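Local coordinates for alcohol dehydrogenase superfamily protein (Novosphingobium aromaticivorans, PDB 3GAZ), which is probably an NADP-dependent oxidoreductase of the medium-chain alcohol dehydrogenase superfamily, at residues V166-A171 with A176-T181; Y189-D192 with T196-D199; L155-G160 with D230-A235. All blocks are in the same frame, centred on the assembly; numbering follows the deposited sequence.

Interaction 1 of 3, residues V166-A171 with A176-T181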
ATOM      1  N   VAL A 166       9.146  -7.011  25.770  1.00 12.73           N
ATOM      2  CA  VAL A 166       8.861  -8.319  25.205  1.00 13.80           C
ATOM      3  C   VAL A 166      10.170  -9.014  24.822  1.00 13.72           C
ATOM      4  O   VAL A 166      10.271 -10.239  24.896  1.00 13.52           O
ATOM      5  CB  VAL A 166       7.909  -8.228  23.980  1.00 11.93           C
ATOM      6  CG1 VAL A 166       6.518  -7.815  24.446  1.00 13.72           C
ATOM      7  CG2 VAL A 166       8.440  -7.232  22.964  1.00 14.75           C
ATOM      8  N   ALA A 167      11.170  -8.228  24.432  1.00 12.24           N
ATOM      9  CA  ALA A 167      12.472  -8.784  24.075  1.00 13.23           C
ATOM     10  C   ALA A 167      13.083  -9.431  25.323  1.00 13.06           C
ATOM     11  O   ALA A 167      13.689 -10.496  25.249  1.00 12.49           O
ATOM     12  CB  ALA A 167      13.386  -7.683  23.549  1.00 11.06           C
ATOM     13  N   ILE A 168      12.915  -8.778  26.471  1.00 14.54           N
ATOM     14  CA  ILE A 168      13.433  -9.308  27.733  1.00 14.30           C
ATOM     15  C   ILE A 168      12.836 -10.681  28.027  1.00 15.03           C
ATOM     16  O   ILE A 168      13.550 -11.626  28.361  1.00 15.63           O
ATOM     17  CB  ILE A 168      13.071  -8.393  28.929  1.00 16.36           C
ATOM     18  CG1 ILE A 168      13.918  -7.119  28.900  1.00 15.64           C
ATOM     19  CG2 ILE A 168      13.251  -9.158  30.243  1.00 16.17           C
ATOM     20  CD1 ILE A 168      13.557  -6.129  29.985  1.00 14.36           C
ATOM     21  N   GLN A 169      11.516 -10.781  27.901  1.00 14.59           N
ATOM     22  CA  GLN A 169      10.816 -12.021  28.192  1.00 14.59           C
ATOM     23  C   GLN A 169      11.119 -13.145  27.210  1.00 15.02           C
ATOM     24  O   GLN A 169      11.164 -14.311  27.600  1.00 12.97           O
ATOM     25  CB  GLN A 169       9.310 -11.751  28.276  1.00 13.04           C
ATOM     26  CG  GLN A 169       8.964 -10.747  29.379  1.00 13.78           C
ATOM     27  CD  GLN A 169       7.486 -10.415  29.450  1.00 12.25           C
ATOM     28  OE1 GLN A 169       6.674 -11.238  29.860  1.00 14.40           O
ATOM     29  NE2 GLN A 169       7.131  -9.201  29.037  1.00 11.19           N
ATOM     30  N   ILE A 170      11.323 -12.801  25.940  1.00 14.19           N
ATOM     31  CA  ILE A 170      11.647 -13.815  24.939  1.00 14.23           C
ATOM     32  C   ILE A 170      13.033 -14.372  25.261  1.00 15.67           C
ATOM     33  O   ILE A 170      13.224 -15.587  25.326  1.00 15.62           O
ATOM     34  CB  ILE A 170      11.663 -13.223  23.501  1.00 13.72           C
ATOM     35  CG1 ILE A 170      10.233 -12.921  23.044  1.00 14.46           C
ATOM     36  CG2 ILE A 170      12.328 -14.202  22.528  1.00 14.93           C
ATOM     37  CD1 ILE A 170      10.149 -12.266  21.681  1.00 13.70           C
ATOM     38  N   ALA A 171      13.988 -13.472  25.478  1.00 14.91           N
ATOM     39  CA  ALA A 171      15.361 -13.861  25.789  1.00 15.23           C
ATOM     40  C   ALA A 171      15.428 -14.754  27.029  1.00 16.49           C
ATOM     41  O   ALA A 171      16.112 -15.771  27.026  1.00 17.17           O
ATOM     42  CB  ALA A 171      16.221 -12.616  25.994  1.00 14.29           C
ATOM     43  N   ALA A 176      18.647 -17.279  28.101  1.00 23.47           N
ATOM     44  CA  ALA A 176      19.727 -16.302  28.186  1.00 22.43           C
ATOM     45  C   ALA A 176      19.768 -15.576  29.523  1.00 22.58           C
ATOM     46  O   ALA A 176      18.783 -15.545  30.256  1.00 23.15           O
ATOM     47  CB  ALA A 176      19.590 -15.289  27.055  1.00 22.35           C
ATOM     48  N   ARG A 177      20.925 -15.007  29.842  1.00 22.52           N
ATOM     49  CA  ARG A 177      21.083 -14.230  31.062  1.00 23.57           C
ATOM     50  C   ARG A 177      20.817 -12.812  30.588  1.00 21.87           C
ATOM     51  O   ARG A 177      21.640 -12.215  29.894  1.00 21.83           O
ATOM     52  CB  ARG A 177      22.501 -14.365  31.617  1.00 27.46           C
ATOM     53  CG  ARG A 177      22.787 -15.738  32.204  1.00 33.91           C
ATOM     54  CD  ARG A 177      23.938 -15.677  33.198  1.00 39.51           C
ATOM     55  NE  ARG A 177      23.828 -14.516  34.082  1.00 45.21           N
ATOM     56  CZ  ARG A 177      22.747 -14.208  34.798  1.00 46.70           C
ATOM     57  NH1 ARG A 177      21.664 -14.974  34.745  1.00 48.09           N
ATOM     58  NH2 ARG A 177      22.747 -13.125  35.564  1.00 46.68           N
ATOM     59  N   VAL A 178      19.657 -12.285  30.963  1.00 19.46           N
ATOM     60  CA  VAL A 178      19.228 -10.969  30.517  1.00 18.60           C
ATOM     61  C   VAL A 178      19.478  -9.777  31.431  1.00 18.69           C
ATOM     62  O   VAL A 178      19.260  -9.837  32.642  1.00 17.53           O
ATOM     63  CB  VAL A 178      17.723 -11.010  30.160  1.00 18.18           C
ATOM     64  CG1 VAL A 178      17.279  -9.681  29.559  1.00 16.73           C
ATOM     65  CG2 VAL A 178      17.459 -12.156  29.188  1.00 17.56           C
ATOM     66  N   PHE A 179      19.919  -8.687  30.806  1.00 16.80           N
ATOM     67  CA  PHE A 179      20.203  -7.415  31.463  1.00 17.11           C
ATOM     68  C   PHE A 179      19.473  -6.360  30.635  1.00 16.36           C
ATOM     69  O   PHE A 179      19.355  -6.503  29.415  1.00 14.78           O
ATOM     70  CB  PHE A 179      21.705  -7.126  31.426  1.00 18.11           C
ATOM     71  CG  PHE A 179      22.541  -8.176  32.092  1.00 19.70           C
ATOM     72  CD1 PHE A 179      22.985  -8.003  33.400  1.00 20.35           C
ATOM     73  CD2 PHE A 179      22.862  -9.356  31.425  1.00 20.36           C
ATOM     74  CE1 PHE A 179      23.737  -8.987  34.038  1.00 19.73           C
ATOM     75  CE2 PHE A 179      23.618 -10.352  32.056  1.00 21.59           C
ATOM     76  CZ  PHE A 179      24.054 -10.163  33.367  1.00 21.31           C
ATOM     77  N   ALA A 180      18.990  -5.300  31.275  1.00 15.83           N
ATOM     78  CA  ALA A 180      18.287  -4.266  30.526  1.00 15.83           C
ATOM     79  C   ALA A 180      18.456  -2.872  31.112  1.00 16.69           C
ATOM     80  O   ALA A 180      18.379  -2.688  32.326  1.00 15.35           O
ATOM     81  CB  ALA A 180      16.798  -4.616  30.433  1.00 14.76           C
ATOM     82  N   THR A 181      18.701  -1.895  30.240  1.00 16.13           N
ATOM     83  CA  THR A 181      18.847  -0.517  30.675  1.00 16.83           C
ATOM     84  C   THR A 181      17.461   0.108  30.611  1.00 18.14           C
ATOM     85  O   THR A 181      16.683  -0.180  29.697  1.00 18.38           O
ATOM     86  CB  THR A 181      19.803   0.290  29.765  1.00 16.92           C
ATOM     87  OG1 THR A 181      19.312   0.286  28.418  1.00 18.42           O
ATOM     88  CG2 THR A 181      21.203  -0.306  29.801  1.00 16.66           C
TER

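Interaction 2 of 3, residues Y189-D192 with T196-D199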
ATOM      1  N   TYR A 189      10.219  -2.477  37.199  1.00 19.04           N
ATOM      2  CA  TYR A 189       9.460  -3.330  36.297  1.00 18.60           C
ATOM      3  C   TYR A 189      10.379  -4.359  35.638  1.00 17.58           C
ATOM      4  O   TYR A 189      10.048  -5.545  35.570  1.00 15.78           O
ATOM      5  CB  TYR A 189       8.774  -2.479  35.220  1.00 18.70           C
ATOM      6  CG  TYR A 189       8.188  -3.300  34.096  1.00 17.24           C
ATOM      7  CD1 TYR A 189       7.016  -4.035  34.277  1.00 18.15           C
ATOM      8  CD2 TYR A 189       8.841  -3.395  32.869  1.00 15.11           C
ATOM      9  CE1 TYR A 189       6.510  -4.851  33.262  1.00 18.23           C
ATOM     10  CE2 TYR A 189       8.348  -4.210  31.847  1.00 15.68           C
ATOM     11  CZ  TYR A 189       7.185  -4.934  32.050  1.00 17.66           C
ATOM     12  OH  TYR A 189       6.704  -5.748  31.050  1.00 16.48           O
ATOM     13  N   VAL A 190      11.531  -3.901  35.156  1.00 16.38           N
ATOM     14  CA  VAL A 190      12.502  -4.785  34.507  1.00 18.85           C
ATOM     15  C   VAL A 190      13.003  -5.850  35.477  1.00 19.43           C
ATOM     16  O   VAL A 190      13.141  -7.023  35.114  1.00 15.39           O
ATOM     17  CB  VAL A 190      13.706  -3.981  33.958  1.00 19.55           C
ATOM     18  CG1 VAL A 190      14.803  -4.927  33.478  1.00 18.02           C
ATOM     19  CG2 VAL A 190      13.242  -3.096  32.814  1.00 18.85           C
ATOM     20  N   ARG A 191      13.268  -5.440  36.712  1.00 19.82           N
ATOM     21  CA  ARG A 191      13.737  -6.367  37.737  1.00 23.33           C
ATOM     22  C   ARG A 191      12.684  -7.456  37.923  1.00 24.55           C
ATOM     23  O   ARG A 191      13.007  -8.644  37.968  1.00 25.78           O
ATOM     24  CB  ARG A 191      13.953  -5.621  39.058  1.00 24.43           C
ATOM     25  CG  ARG A 191      14.556  -6.462  40.176  1.00 26.93           C
ATOM     26  CD  ARG A 191      14.414  -5.749  41.517  1.00 30.12           C
ATOM     27  NE  ARG A 191      13.010  -5.614  41.910  1.00 31.32           N
ATOM     28  CZ  ARG A 191      12.234  -6.633  42.271  1.00 34.83           C
ATOM     29  NH1 ARG A 191      12.721  -7.867  42.292  1.00 33.90           N
ATOM     30  NH2 ARG A 191      10.967  -6.424  42.608  1.00 34.63           N
ATOM     31  N   ASP A 192      11.423  -7.039  38.020  1.00 26.40           N
ATOM     32  CA  ASP A 192      10.302  -7.963  38.195  1.00 27.67           C
ATOM     33  C   ASP A 192      10.239  -9.034  37.113  1.00 26.67           C
ATOM     34  O   ASP A 192       9.938 -10.193  37.401  1.00 26.01           O
ATOM     35  CB  ASP A 192       8.980  -7.194  38.217  1.00 32.36           C
ATOM     36  CG  ASP A 192       8.433  -7.017  39.616  1.00 38.09           C
ATOM     37  OD1 ASP A 192       8.023  -8.031  40.225  1.00 41.25           O
ATOM     38  OD2 ASP A 192       8.411  -5.870  40.111  1.00 40.64           O
ATOM     39  N   THR A 196      18.293  -8.265  34.979  1.00 19.22           N
ATOM     40  CA  THR A 196      19.108  -7.414  35.832  1.00 19.71           C
ATOM     41  C   THR A 196      18.988  -5.984  35.335  1.00 19.35           C
ATOM     42  O   THR A 196      19.441  -5.657  34.237  1.00 21.49           O
ATOM     43  CB  THR A 196      20.597  -7.825  35.802  1.00 19.08           C
ATOM     44  OG1 THR A 196      20.738  -9.147  36.337  1.00 20.27           O
ATOM     45  CG2 THR A 196      21.436  -6.849  36.624  1.00 17.90           C
ATOM     46  N   PRO A 197      18.367  -5.108  36.137  1.00 19.33           N
ATOM     47  CA  PRO A 197      18.190  -3.706  35.761  1.00 19.15           C
ATOM     48  C   PRO A 197      19.474  -2.888  35.751  1.00 19.97           C
ATOM     49  O   PRO A 197      20.357  -3.072  36.590  1.00 19.18           O
ATOM     50  CB  PRO A 197      17.201  -3.195  36.802  1.00 18.51           C
ATOM     51  CG  PRO A 197      17.577  -3.991  38.018  1.00 15.68           C
ATOM     52  CD  PRO A 197      17.744  -5.381  37.444  1.00 17.60           C
ATOM     53  N   ILE A 198      19.555  -1.971  34.792  1.00 18.51           N
ATOM     54  CA  ILE A 198      20.702  -1.093  34.644  1.00 18.83           C
ATOM     55  C   ILE A 198      20.189   0.309  34.351  1.00 20.06           C
ATOM     56  O   ILE A 198      19.502   0.529  33.354  1.00 21.27           O
ATOM     57  CB  ILE A 198      21.612  -1.553  33.482  1.00 18.78           C
ATOM     58  CG1 ILE A 198      22.217  -2.921  33.814  1.00 17.30           C
ATOM     59  CG2 ILE A 198      22.691  -0.509  33.214  1.00 17.44           C
ATOM     60  CD1 ILE A 198      22.942  -3.587  32.647  1.00 17.62           C
ATOM     61  N   ASP A 199      20.509   1.252  35.230  1.00 20.89           N
ATOM     62  CA  ASP A 199      20.078   2.631  35.044  1.00 23.03           C
ATOM     63  C   ASP A 199      20.605   3.105  33.690  1.00 23.62           C
ATOM     64  O   ASP A 199      21.808   3.086  33.441  1.00 22.03           O
ATOM     65  CB  ASP A 199      20.628   3.504  36.174  1.00 25.64           C
ATOM     66  CG  ASP A 199      19.898   4.823  36.300  1.00 27.82           C
ATOM     67  OD1 ASP A 199      19.990   5.653  35.369  1.00 28.54           O
ATOM     68  OD2 ASP A 199      19.231   5.027  37.334  1.00 31.18           O
TER

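Interaction 3 of 3, residues L155-G160 with D230-A235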
ATOM      1  N   LEU A 155      21.738  -7.993  26.414  1.00 13.71           N
ATOM      2  CA  LEU A 155      21.475  -6.657  26.928  1.00 13.54           C
ATOM      3  C   LEU A 155      20.369  -6.018  26.095  1.00 14.35           C
ATOM      4  O   LEU A 155      20.520  -5.842  24.882  1.00 14.14           O
ATOM      5  CB  LEU A 155      22.733  -5.790  26.833  1.00 13.93           C
ATOM      6  CG  LEU A 155      22.525  -4.313  27.184  1.00 14.59           C
ATOM      7  CD1 LEU A 155      22.149  -4.187  28.656  1.00 14.44           C
ATOM      8  CD2 LEU A 155      23.784  -3.521  26.871  1.00 14.32           C
ATOM      9  N   ILE A 156      19.254  -5.692  26.740  1.00 13.87           N
ATOM     10  CA  ILE A 156      18.144  -5.049  26.052  1.00 15.43           C
ATOM     11  C   ILE A 156      18.167  -3.568  26.403  1.00 14.87           C
ATOM     12  O   ILE A 156      18.046  -3.207  27.572  1.00 16.01           O
ATOM     13  CB  ILE A 156      16.774  -5.622  26.491  1.00 15.31           C
ATOM     14  CG1 ILE A 156      16.713  -7.125  26.217  1.00 15.51           C
ATOM     15  CG2 ILE A 156      15.650  -4.888  25.756  1.00 15.63           C
ATOM     16  CD1 ILE A 156      16.844  -7.491  24.754  1.00 17.91           C
ATOM     17  N   GLN A 157      18.336  -2.719  25.392  1.00 15.08           N
ATOM     18  CA  GLN A 157      18.362  -1.268  25.586  1.00 17.02           C
ATOM     19  C   GLN A 157      16.931  -0.740  25.528  1.00 17.75           C
ATOM     20  O   GLN A 157      16.292  -0.788  24.476  1.00 20.18           O
ATOM     21  CB  GLN A 157      19.202  -0.606  24.489  1.00 17.14           C
ATOM     22  CG  GLN A 157      20.633  -1.122  24.415  1.00 20.07           C
ATOM     23  CD  GLN A 157      21.561  -0.445  25.408  1.00 22.98           C
ATOM     24  OE1 GLN A 157      21.204  -0.229  26.567  1.00 23.68           O
ATOM     25  NE2 GLN A 157      22.768  -0.113  24.958  1.00 22.42           N
ATOM     26  N   GLY A 158      16.436  -0.234  26.655  1.00 17.30           N
ATOM     27  CA  GLY A 158      15.076   0.277  26.715  1.00 16.18           C
ATOM     28  C   GLY A 158      14.118  -0.830  27.123  1.00 15.95           C
ATOM     29  O   GLY A 158      13.084  -1.042  26.485  1.00 16.60           O
ATOM     30  N   GLY A 159      14.467  -1.525  28.204  1.00 14.76           N
ATOM     31  CA  GLY A 159      13.674  -2.639  28.696  1.00 14.19           C
ATOM     32  C   GLY A 159      12.239  -2.369  29.110  1.00 14.36           C
ATOM     33  O   GLY A 159      11.442  -3.295  29.177  1.00 15.20           O
ATOM     34  N   GLY A 160      11.909  -1.117  29.406  1.00 14.70           N
ATOM     35  CA  GLY A 160      10.548  -0.795  29.798  1.00 14.42           C
ATOM     36  C   GLY A 160       9.660  -0.465  28.608  1.00 15.52           C
ATOM     37  O   GLY A 160       8.436  -0.434  28.737  1.00 14.60           O
ATOM     38  N   ASP A 230      24.937   3.443  19.165  1.00 17.82           N
ATOM     39  CA  ASP A 230      26.382   3.598  19.322  1.00 18.22           C
ATOM     40  C   ASP A 230      26.798   2.976  20.657  1.00 17.45           C
ATOM     41  O   ASP A 230      27.823   2.309  20.754  1.00 17.10           O
ATOM     42  CB  ASP A 230      26.774   5.079  19.300  1.00 18.54           C
ATOM     43  CG  ASP A 230      26.436   5.751  17.985  1.00 20.96           C
ATOM     44  OD1 ASP A 230      26.874   5.249  16.931  1.00 22.55           O
ATOM     45  OD2 ASP A 230      25.733   6.783  18.009  1.00 22.53           O
ATOM     46  N   ALA A 231      25.992   3.201  21.690  1.00 17.81           N
ATOM     47  CA  ALA A 231      26.283   2.649  23.008  1.00 16.78           C
ATOM     48  C   ALA A 231      26.244   1.123  22.941  1.00 16.04           C
ATOM     49  O   ALA A 231      26.995   0.440  23.634  1.00 14.34           O
ATOM     50  CB  ALA A 231      25.266   3.167  24.031  1.00 18.31           C
ATOM     51  N   SER A 232      25.367   0.598  22.091  1.00 14.74           N
ATOM     52  CA  SER A 232      25.233  -0.844  21.924  1.00 14.17           C
ATOM     53  C   SER A 232      26.508  -1.421  21.312  1.00 14.91           C
ATOM     54  O   SER A 232      26.946  -2.511  21.680  1.00 14.26           O
ATOM     55  CB  SER A 232      24.033  -1.162  21.027  1.00 12.73           C
ATOM     56  OG  SER A 232      22.828  -0.682  21.608  1.00 14.91           O
ATOM     57  N   PHE A 233      27.092  -0.692  20.366  1.00 15.76           N
ATOM     58  CA  PHE A 233      28.326  -1.142  19.731  1.00 15.94           C
ATOM     59  C   PHE A 233      29.414  -1.178  20.800  1.00 17.10           C
ATOM     60  O   PHE A 233      30.339  -1.984  20.738  1.00 15.36           O
ATOM     61  CB  PHE A 233      28.757  -0.180  18.618  1.00 15.42           C
ATOM     62  CG  PHE A 233      27.876  -0.206  17.388  1.00 14.79           C
ATOM     63  CD1 PHE A 233      26.950  -1.223  17.180  1.00 14.92           C
ATOM     64  CD2 PHE A 233      28.033   0.761  16.400  1.00 15.45           C
ATOM     65  CE1 PHE A 233      26.188  -1.273  16.004  1.00 15.21           C
ATOM     66  CE2 PHE A 233      27.277   0.720  15.222  1.00 16.94           C
ATOM     67  CZ  PHE A 233      26.359  -0.304  15.024  1.00 13.94           C
ATOM     68  N   SER A 234      29.292  -0.291  21.781  1.00 17.07           N
ATOM     69  CA  SER A 234      30.267  -0.203  22.859  1.00 18.56           C
ATOM     70  C   SER A 234      30.127  -1.334  23.886  1.00 18.09           C
ATOM     71  O   SER A 234      31.122  -1.807  24.437  1.00 18.97           O
ATOM     72  CB  SER A 234      30.135   1.158  23.550  1.00 21.18           C
ATOM     73  OG  SER A 234      31.081   1.296  24.592  1.00 27.41           O
ATOM     74  N   ALA A 235      28.897  -1.781  24.119  1.00 16.75           N
ATOM     75  CA  ALA A 235      28.625  -2.838  25.094  1.00 14.20           C
ATOM     76  C   ALA A 235      28.764  -4.276  24.588  1.00 14.14           C
ATOM     77  O   ALA A 235      28.860  -5.206  25.390  1.00 13.84           O
ATOM     78  CB  ALA A 235      27.225  -2.642  25.672  1.00 16.16           C
TER

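Interaction 1 of 3, residues V166-A171 with A176-T181
Ala171 and Ala176 bring the flat groups of this contact together, and the plane concerned is the peptide carbonyl of Ala171. Ala176 N, 3.1 Å from Ala171 O, gives it a nearly straight hydrogen bond (158°). The donor is tilted 30° from the carbonyl plane. Val178 CG2 sits over one face of that carbonyl, 3.9 Å from Ala171 C. The methyl and the N-H of Ala176 come in on the same side, Ala176 CB being 3.5 Å from Ala171 O. Across this contact the buried carbonyl takes one hydrogen bond, with two apolar groups beside it on one face. The one aromatic ring, that of Phe179, belongs to the opposite side of the strand, where it meets the inclined rings of His211 and Phe217.

The remaining contact is between aliphatic branches. Val178 sends its two methyls to different residues of the helix: CG2 presses on Ala171 CB at 3.5 Å, tighter than usual, and CG1 lies 4.1 Å from Ile168 CG2. With CG1 placed opposite the backbone N (chi1 -174°), both branches lie on the helix side of the strand. Ile168 is shared in a similar way, its CD1 reaching forward to Ala180 CB at 3.6 Å. The small Ala171, Ala176 and Ala180 leave the larger Ile168 and Val178 to fill the interface, and the axes of helix 166-171 and strand 177-181 run nearly antiparallel and approach to 8.6 Å.

This is how a Rossmann-type beta-alpha-beta unit closes, helix 162-173 carrying the chain from strand 153-157 back over the sheet to strand 177-182. Ile168 also touches Ile156 on the first of these strands and Val190 and Leu193 on helix 184-193, while helix 132-145 packs against Val166, Ala167 and Ile170.

Interaction 2 of 3, residues Y189-D192 with T196-D199
Apolar packing comes first here, and Pro197 is its hub. The pyrrolidine ring meets the helix through CG and CD, each 4.1 Å from Arg191 CB, with CD equally close to Arg191 CA; what it touches is therefore the aliphatic root of the arginine, not its charged end. Val190 adds a second, looser touch: its CG1 lies 4.3 Å from Pro197 CA and 4.4 Å from Pro197 CB. Two consecutive helical residues thus touch different parts of one proline, the valine on the buried side and the arginine toward solvent.

No hydrogen bond links the two segments, and the polar groups look to other partners. Arg191 starts with CG opposite the backbone N (chi1 -175°) and then bends at chi3 (65°), which carries the guanidinium away from the strand. There NH2 forms a salt bridge with Glu188, a helical turn earlier. The approach of Arg191 NH2 to Asp192 OD2, 3.6 Å, is long and purely electrostatic, because the oxygen lies well outside the guanidinium plane.

The backbone pairing is consistent with a proline at this point of the strand. Thr196 and Ile198 pair with strand 177-182, and Pro197, between them, has no N-H to contribute on the outer side of what is the last strand of the parallel sheet within this chain.

The contact closes the second beta-alpha-beta unit of the Rossmann-type domain, from strand 177-182 through helix 184-193 to strand 196-199. Val190 extends inward to Ala180 and to Ile168 of helix 162-173, whereas Ile198 faces helix 204-212 across the sheet.

Interaction 3 of 3, residues L155-G160 with D230-A235
Gln157 has the most surface buried in this contact, and Ser232 is its chief partner. A bend at chi2 (-83°) swings the amide toward the helix, where Gln157 NE2 gives a straight but weak hydrogen bond to Ser232 OG (3.4 Å). Gln157 CG lies against the same oxygen at 3.6 Å. Ser232 OG has a stronger partner in the carbonyl of Val228, one helical turn back. The other end of the amide, OE1, is bonded to Thr181 OG1, and NE2 has a further weak bond to Tyr207; together these partners probably help to hold the amide's rotation. A leucine in place of Gln157 would probably leave Thr181 OG1 without this acceptor and Ser232 OG without its weak donor.

One turn further along the helix, Ala235 turns its methyl to Leu155, CB to CD2 3.7 Å, an apolar touch near the C-terminal end of helix 227-235.

The helix runs nearly antiparallel to strand 155-157, and just beyond that strand come Gly158, Gly159 and Gly160. A glycine-rich turn after a central parallel strand is characteristic of the Rossmann fold, consistent with NADP binding in this family.

In the fold
Coming from the N terminus, the chain first meets these contacts at strand 153-157 and its glycine turn, which open interaction 3. Helix 162-173 returns to strand 177-182, and interaction 1 closes that short loop; helix 184-193 then leads to strand 196-199, closed by interaction 2. These two stand in series, and both lie within the 69-residue span that ends when 230-235 completes interaction 3. None of the loops cross. Strands 153-157, 177-182 and 196-199 are successive neighbours in one parallel sheet, so backbone bonds connect all three contacts. Interactions 1 and 2 cover one face of it, and interaction 3 brings helix 227-235 to the other.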